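Geranyltranstransferase (Agrobacterium tumefaciens, PDB 2H8O) probably catalyses the addition of isopentenyl diphosphate to geranyl diphosphate, giving farnesyl diphosphate, as a member of the polyprenyl synthetase family. Local coordinates at residues 184-189 with 224-228; 96-100 with 233-239. One frame throughout, in Å; residues are numbered along the deposited sequence. Where two conformers were deposited one is given.

Contact 1: residues 184-189 with 224-228; sequences SLARAA and ALLRF
Antiparallel helix packing joins the C-terminal end of helix 175-189 to the middle of helix 211-237, in the buried interior of the all-helical isoprenoid synthase fold. The two short axes pass 9.0 Å apart at 160°. Ala188 is a knob in a hole formed by Ala224, Leu225, Arg227 and Phe228. Its small CB lets the backbones come close: the CA atoms of Ala188 and Ala224 are 5.1 Å apart. No direct hydrogen bond crosses the interface.

Phe228 makes the main side-chain contact. Its CG is anti to the backbone N (chi1 168°), which turns the ring toward the start of 184-189. Leu185 lays CD1 almost centrally over one face, 3.9 Å from the ring centroid and 9° off the normal, a CH-pi contact. Ser184 meets the same ring at its edge, with CB in the ring plane. Leu114 of helix 104-125 packs on both Leu185 and Phe228.

On another side of the knob, Arg227 bends at chi3 and brings its guanidinium back over Ala224, whose CA lies over the centre of one face. NH2 also touches Ala188 CB obliquely at 3.6 Å. The second subunit reaches this side, where its Asp65 forms a long, weak ion pair with Arg227.

Two waters supply the polar link. One joins Ser184 OG to Phe228 O. The other is also hydrogen-bonded to Ser184 OG. This second water accepts from Arg227 NH2 at 3.0 Å and donates to Ser184 O at 2.7 Å.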
ATOM      1  N   SER A 184      -8.781  -3.644  -7.772  1.00 15.55           N
ATOM      2  CA  SER A 184      -8.059  -4.150  -8.935  1.00 15.98           C
ATOM      3  C   SER A 184      -6.547  -3.943  -8.781  1.00 15.89           C
ATOM      4  O   SER A 184      -5.741  -4.837  -9.099  1.00 15.88           O
ATOM      5  CB  SER A 184      -8.571  -3.439 -10.190  1.00 17.23           C
ATOM      6  OG  SER A 184      -7.994  -3.950 -11.365  1.00 21.57           O
ATOM      7  N   LEU A 185      -6.160  -2.765  -8.297  1.00 16.02           N
ATOM      8  CA  LEU A 185      -4.736  -2.465  -8.139  1.00 15.91           C
ATOM      9  C   LEU A 185      -4.090  -3.312  -7.027  1.00 15.89           C
ATOM     10  O   LEU A 185      -3.027  -3.893  -7.205  1.00 15.64           O
ATOM     11  CB  LEU A 185      -4.493  -0.980  -7.883  1.00 16.14           C
ATOM     12  CG  LEU A 185      -3.014  -0.588  -7.852  1.00 17.07           C
ATOM     13  CD1 LEU A 185      -2.256  -1.074  -9.110  1.00 17.51           C
ATOM     14  CD2 LEU A 185      -2.869   0.926  -7.648  1.00 17.17           C
ATOM     15  N   ALA A 186      -4.795  -3.451  -5.913  1.00 15.87           N
ATOM     16  CA  ALA A 186      -4.307  -4.238  -4.789  1.00 15.18           C
ATOM     17  C   ALA A 186      -4.147  -5.709  -5.172  1.00 15.68           C
ATOM     18  O   ALA A 186      -3.145  -6.338  -4.787  1.00 16.63           O
ATOM     19  CB  ALA A 186      -5.244  -4.081  -3.585  1.00 15.55           C
ATOM     20  N   ARG A 187      -5.109  -6.234  -5.941  1.00 15.34           N
ATOM     21  CA  ARG A 187      -5.035  -7.626  -6.380  1.00 15.39           C
ATOM     22  C   ARG A 187      -3.899  -7.801  -7.362  1.00 14.94           C
ATOM     23  O   ARG A 187      -3.164  -8.777  -7.277  1.00 15.59           O
ATOM     24  CB  ARG A 187      -6.356  -8.109  -6.990  1.00 15.88           C
ATOM     25  CG  ARG A 187      -7.508  -8.056  -6.002  1.00 18.78           C
ATOM     26  CD  ARG A 187      -7.797  -9.339  -5.260  1.00 25.09           C
ATOM     27  NE  ARG A 187      -8.815  -9.025  -4.256  1.00 24.91           N
ATOM     28  CZ  ARG A 187     -10.125  -9.149  -4.410  1.00 26.95           C
ATOM     29  NH1 ARG A 187     -10.638  -9.679  -5.508  1.00 26.20           N
ATOM     30  NH2 ARG A 187     -10.931  -8.779  -3.415  1.00 27.93           N
ATOM     31  N   ALA A 188      -3.738  -6.840  -8.275  1.00 15.11           N
ATOM     32  CA  ALA A 188      -2.661  -6.908  -9.275  1.00 15.75           C
ATOM     33  C   ALA A 188      -1.277  -6.757  -8.656  1.00 15.71           C
ATOM     34  O   ALA A 188      -0.289  -7.271  -9.206  1.00 17.01           O
ATOM     35  CB  ALA A 188      -2.837  -5.832 -10.338  1.00 16.31           C
ATOM     36  N   ALA A 189      -1.199  -6.041  -7.527  1.00 16.12           N
ATOM     37  CA  ALA A 189       0.088  -5.656  -6.942  1.00 15.53           C
ATOM     38  C   ALA A 189       0.613  -6.549  -5.809  1.00 15.83           C
ATOM     39  O   ALA A 189       1.823  -6.546  -5.524  1.00 16.52           O
ATOM     40  CB  ALA A 189      -0.005  -4.216  -6.449  1.00 14.82           C
ATOM     41  N   ALA A 224       0.736  -8.403 -14.452  1.00 16.75           N
ATOM     42  CA  ALA A 224      -0.456  -7.973 -13.715  1.00 16.44           C
ATOM     43  C   ALA A 224      -0.635  -6.440 -13.757  1.00 16.15           C
ATOM     44  O   ALA A 224      -1.744  -5.963 -13.940  1.00 16.52           O
ATOM     45  CB  ALA A 224      -0.430  -8.482 -12.265  1.00 16.44           C
ATOM     46  N   LEU A 225       0.450  -5.684 -13.619  1.00 16.36           N
ATOM     47  CA  LEU A 225       0.354  -4.213 -13.669  1.00 16.31           C
ATOM     48  C   LEU A 225      -0.036  -3.721 -15.061  1.00 16.33           C
ATOM     49  O   LEU A 225      -0.712  -2.711 -15.181  1.00 16.82           O
ATOM     50  CB  LEU A 225       1.650  -3.500 -13.249  1.00 16.31           C
ATOM     51  CG  LEU A 225       2.026  -3.615 -11.781  1.00 17.19           C
ATOM     52  CD1 LEU A 225       2.985  -2.492 -11.427  1.00 18.62           C
ATOM     53  CD2 LEU A 225       0.812  -3.559 -10.856  1.00 16.78           C
ATOM     54  N   LEU A 226       0.409  -4.435 -16.095  1.00 16.52           N
ATOM     55  CA  LEU A 226       0.069  -4.069 -17.496  1.00 16.74           C
ATOM     56  C   LEU A 226      -1.396  -4.407 -17.815  1.00 17.06           C
ATOM     57  O   LEU A 226      -2.099  -3.630 -18.461  1.00 18.20           O
ATOM     58  CB  LEU A 226       1.071  -4.685 -18.477  1.00 16.22           C
ATOM     59  CG  LEU A 226       2.508  -4.154 -18.341  1.00 16.75           C
ATOM     60  CD1 LEU A 226       3.502  -5.112 -19.028  1.00 18.02           C
ATOM     61  CD2 LEU A 226       2.630  -2.709 -18.877  1.00 18.84           C
ATOM     62  N   ARG A 227      -1.863  -5.551 -17.328  1.00 16.98           N
ATOM     63  CA  ARG A 227      -3.274  -5.913 -17.348  1.00 16.81           C
ATOM     64  C   ARG A 227      -4.133  -4.841 -16.667  1.00 16.54           C
ATOM     65  O   ARG A 227      -5.104  -4.332 -17.238  1.00 16.66           O
ATOM     66  CB  ARG A 227      -3.450  -7.288 -16.670  1.00 16.50           C
ATOM     67  CG  ARG A 227      -4.881  -7.770 -16.569  1.00 17.45           C
ATOM     68  CD  ARG A 227      -4.981  -8.953 -15.589  1.00 19.37           C
ATOM     69  NE  ARG A 227      -4.936  -8.496 -14.198  1.00 19.36           N
ATOM     70  CZ  ARG A 227      -4.435  -9.169 -13.167  1.00 22.22           C
ATOM     71  NH1 ARG A 227      -3.845 -10.348 -13.333  1.00 22.72           N
ATOM     72  NH2 ARG A 227      -4.483  -8.625 -11.957  1.00 21.65           N
ATOM     73  N   PHE A 228      -3.751  -4.497 -15.442  1.00 16.39           N
ATOM     74  CA  PHE A 228      -4.442  -3.479 -14.685  1.00 15.77           C
ATOM     75  C   PHE A 228      -4.466  -2.151 -15.470  1.00 15.58           C
ATOM     76  O   PHE A 228      -5.493  -1.472 -15.508  1.00 15.37           O
ATOM     77  CB  PHE A 228      -3.785  -3.256 -13.319  1.00 16.59           C
ATOM     78  CG  PHE A 228      -4.288  -2.021 -12.628  1.00 15.20           C
ATOM     79  CD1 PHE A 228      -5.438  -2.051 -11.849  1.00 16.19           C
ATOM     80  CD2 PHE A 228      -3.644  -0.811 -12.804  1.00 14.31           C
ATOM     81  CE1 PHE A 228      -5.924  -0.893 -11.265  1.00 16.14           C
ATOM     82  CE2 PHE A 228      -4.129   0.358 -12.223  1.00 14.82           C
ATOM     83  CZ  PHE A 228      -5.264   0.322 -11.456  1.00 15.55           C
TER
HETATM   84  O   HOH W   1      -6.368  -6.517 -11.052  1.00 17.82           O
HETATM   85  O   HOH W   2      -8.021  -2.124 -13.729  1.00 26.94           O

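Contact 2: residues 96-100 with 233-239; sequences SVALL and GAIIAGS
Leu100 and Val97 reach from the end of helix 88-99 to two parts of the C-terminal end of helix 211-237. Leu100 CG lies anti to its own carbonyl carbon (chi1 -59°), and CD1 is pressed against the backbone of Ala234. The gap from Leu100 CD1 to Ala234 CA is 3.4 Å, tighter than usual for two carbons. The same methyl meets Ala234 CB and Ser239 OG, while Leu100 CB packs on Ala237 CB at 3.7 Å.

Val97 and Ile236 cross at about a right angle. Val97 CG2 points between Ile236 CD1, at 3.6 Å, and Gly233 CA, at 3.7 Å. Val110 of helix 104-125 and Leu181 of helix 175-189 also pack on Ile236.

Gly233 allows the closest backbone approach, with its CA 4.1 Å from that of Val97. In the conformer given here, Ser96 OG rests on Gly233 CA at 3.2 Å and is hydrogen-bonded to Cys230 O, so its contact with the glycine is packing. Ser239 OG is likewise bonded, to Glu243 at the start of the next helix.

Gly238, just after helix 211-237, has positive phi (72°). Gly238 N bonds to Ile235 O, and Ser239 N bonds to Ala234 O. This is a Schellman motif, closing a helix of the isoprenoid synthase fold.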
ATOM      1  N   SER A  96      -6.185   3.877 -22.692  1.00 16.20           N
ATOM      2  CA  SER A  96      -7.376   3.046 -22.487  0.50 16.19           C
ATOM      3  C   SER A  96      -8.565   3.943 -22.154  1.00 16.65           C
ATOM      4  O   SER A  96      -9.661   3.789 -22.715  1.00 17.24           O
ATOM      5  CB  SER A  96      -7.159   2.027 -21.368  0.50 16.53           C
ATOM      6  OG  SER A  96      -8.320   1.230 -21.188  0.50 15.34           O
ATOM      7  N   VAL A  97      -8.335   4.907 -21.267  1.00 16.36           N
ATOM      8  CA  VAL A  97      -9.371   5.866 -20.927  1.00 16.80           C
ATOM      9  C   VAL A  97      -9.825   6.632 -22.187  1.00 16.45           C
ATOM     10  O   VAL A  97     -11.032   6.779 -22.418  1.00 17.34           O
ATOM     11  CB  VAL A  97      -8.914   6.844 -19.826  1.00 16.58           C
ATOM     12  CG1 VAL A  97      -9.955   7.936 -19.619  1.00 17.49           C
ATOM     13  CG2 VAL A  97      -8.664   6.094 -18.490  1.00 16.25           C
ATOM     14  N   ALA A  98      -8.883   7.102 -23.012  1.00 16.25           N
ATOM     15  CA  ALA A  98      -9.220   7.852 -24.229  1.00 17.08           C
ATOM     16  C   ALA A  98     -10.008   6.996 -25.220  1.00 17.64           C
ATOM     17  O   ALA A  98     -10.991   7.473 -25.819  1.00 18.22           O
ATOM     18  CB  ALA A  98      -7.973   8.378 -24.893  1.00 17.39           C
ATOM     19  N   LEU A  99      -9.571   5.747 -25.396  1.00 17.93           N
ATOM     20  CA  LEU A  99     -10.248   4.816 -26.291  1.00 18.28           C
ATOM     21  C   LEU A  99     -11.724   4.694 -25.971  1.00 19.10           C
ATOM     22  O   LEU A  99     -12.562   4.635 -26.897  1.00 18.91           O
ATOM     23  CB  LEU A  99      -9.611   3.426 -26.231  1.00 18.18           C
ATOM     24  CG  LEU A  99     -10.244   2.350 -27.112  1.00 18.04           C
ATOM     25  CD1 LEU A  99      -9.942   2.601 -28.585  1.00 20.65           C
ATOM     26  CD2 LEU A  99      -9.774   0.973 -26.647  1.00 18.22           C
ATOM     27  N   LEU A 100     -12.031   4.647 -24.676  1.00 19.36           N
ATOM     28  CA  LEU A 100     -13.381   4.372 -24.161  1.00 20.48           C
ATOM     29  C   LEU A 100     -14.145   5.646 -23.765  1.00 21.16           C
ATOM     30  O   LEU A 100     -15.235   5.563 -23.198  1.00 23.79           O
ATOM     31  CB  LEU A 100     -13.285   3.409 -22.971  1.00 20.81           C
ATOM     32  CG  LEU A 100     -12.615   2.065 -23.285  1.00 20.76           C
ATOM     33  CD1 LEU A 100     -12.453   1.132 -22.068  1.00 21.92           C
ATOM     34  CD2 LEU A 100     -13.409   1.368 -24.383  1.00 20.11           C
ATOM     35  N   GLY A 233      -8.809   1.605 -17.680  1.00 16.24           N
ATOM     36  CA  GLY A 233      -9.495   2.538 -18.562  1.00 17.07           C
ATOM     37  C   GLY A 233     -10.985   2.257 -18.635  1.00 16.91           C
ATOM     38  O   GLY A 233     -11.814   3.181 -18.604  1.00 18.54           O
ATOM     39  N   ALA A 234     -11.329   0.971 -18.742  1.00 18.38           N
ATOM     40  CA  ALA A 234     -12.719   0.525 -18.733  1.00 17.80           C
ATOM     41  C   ALA A 234     -13.399   0.821 -17.394  1.00 18.23           C
ATOM     42  O   ALA A 234     -14.541   1.284 -17.364  1.00 18.98           O
ATOM     43  CB  ALA A 234     -12.802  -0.960 -19.058  1.00 18.08           C
ATOM     44  N   ILE A 235     -12.703   0.590 -16.282  1.00 17.64           N
ATOM     45  CA  ILE A 235     -13.273   0.908 -14.971  1.00 17.35           C
ATOM     46  C   ILE A 235     -13.540   2.421 -14.837  1.00 17.62           C
ATOM     47  O   ILE A 235     -14.616   2.859 -14.404  1.00 18.59           O
ATOM     48  CB  ILE A 235     -12.352   0.434 -13.829  1.00 17.11           C
ATOM     49  CG1 ILE A 235     -12.236  -1.083 -13.864  1.00 16.78           C
ATOM     50  CG2 ILE A 235     -12.897   0.904 -12.489  1.00 17.40           C
ATOM     51  CD1 ILE A 235     -11.262  -1.605 -12.852  1.00 15.89           C
ATOM     52  N   ILE A 236     -12.564   3.221 -15.237  1.00 17.55           N
ATOM     53  CA  ILE A 236     -12.668   4.677 -15.180  1.00 17.07           C
ATOM     54  C   ILE A 236     -13.798   5.178 -16.101  1.00 17.54           C
ATOM     55  O   ILE A 236     -14.515   6.097 -15.752  1.00 17.52           O
ATOM     56  CB  ILE A 236     -11.335   5.311 -15.599  1.00 17.07           C
ATOM     57  CG1 ILE A 236     -10.256   5.057 -14.519  1.00 16.62           C
ATOM     58  CG2 ILE A 236     -11.510   6.820 -15.897  1.00 15.96           C
ATOM     59  CD1 ILE A 236      -8.803   5.297 -15.001  1.00 17.11           C
ATOM     60  N   ALA A 237     -13.916   4.580 -17.279  1.00 17.79           N
ATOM     61  CA  ALA A 237     -14.907   5.022 -18.280  1.00 19.45           C
ATOM     62  C   ALA A 237     -16.323   4.564 -17.925  1.00 20.41           C
ATOM     63  O   ALA A 237     -17.298   5.029 -18.540  1.00 21.91           O
ATOM     64  CB  ALA A 237     -14.522   4.533 -19.659  1.00 19.37           C
ATOM     65  N   GLY A 238     -16.451   3.667 -16.953  1.00 21.50           N
ATOM     66  CA  GLY A 238     -17.747   3.114 -16.560  1.00 21.90           C
ATOM     67  C   GLY A 238     -18.291   2.152 -17.602  1.00 22.50           C
ATOM     68  O   GLY A 238     -19.502   2.087 -17.833  1.00 23.39           O
ATOM     69  N   SER A 239     -17.389   1.400 -18.227  1.00 23.16           N
ATOM     70  CA  SER A 239     -17.722   0.454 -19.296  1.00 23.36           C
ATOM     71  C   SER A 239     -18.532  -0.721 -18.787  1.00 23.46           C
ATOM     72  O   SER A 239     -18.442  -1.085 -17.609  1.00 22.13           O
ATOM     73  CB  SER A 239     -16.434  -0.119 -19.896  1.00 23.87           C
ATOM     74  OG  SER A 239     -15.650   0.905 -20.478  1.00 25.47           O
TER

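How the contacts relate
From the N terminus, the chain first reaches the end of helix 88-99, the earlier half of contact 2. It then runs through helices 104-125 and 148-167 to helix 175-189, where contact 1 begins. Helix 194-206 follows, and helix 211-237 closes both loops. Residues 224-228 close the short one, with 34 residues between its segments. Residues 233-239 then close the long one, with 132 between, so the loop of contact 1 lies within that of contact 2. The centres are about 16 Å apart. Helix 211-237 is thus tied to helix 175-189 at mid-length and to helix 88-99 at its end. The two contacts touch where Ser184 CB packs on Ile235 CD1, 4.2 Å away.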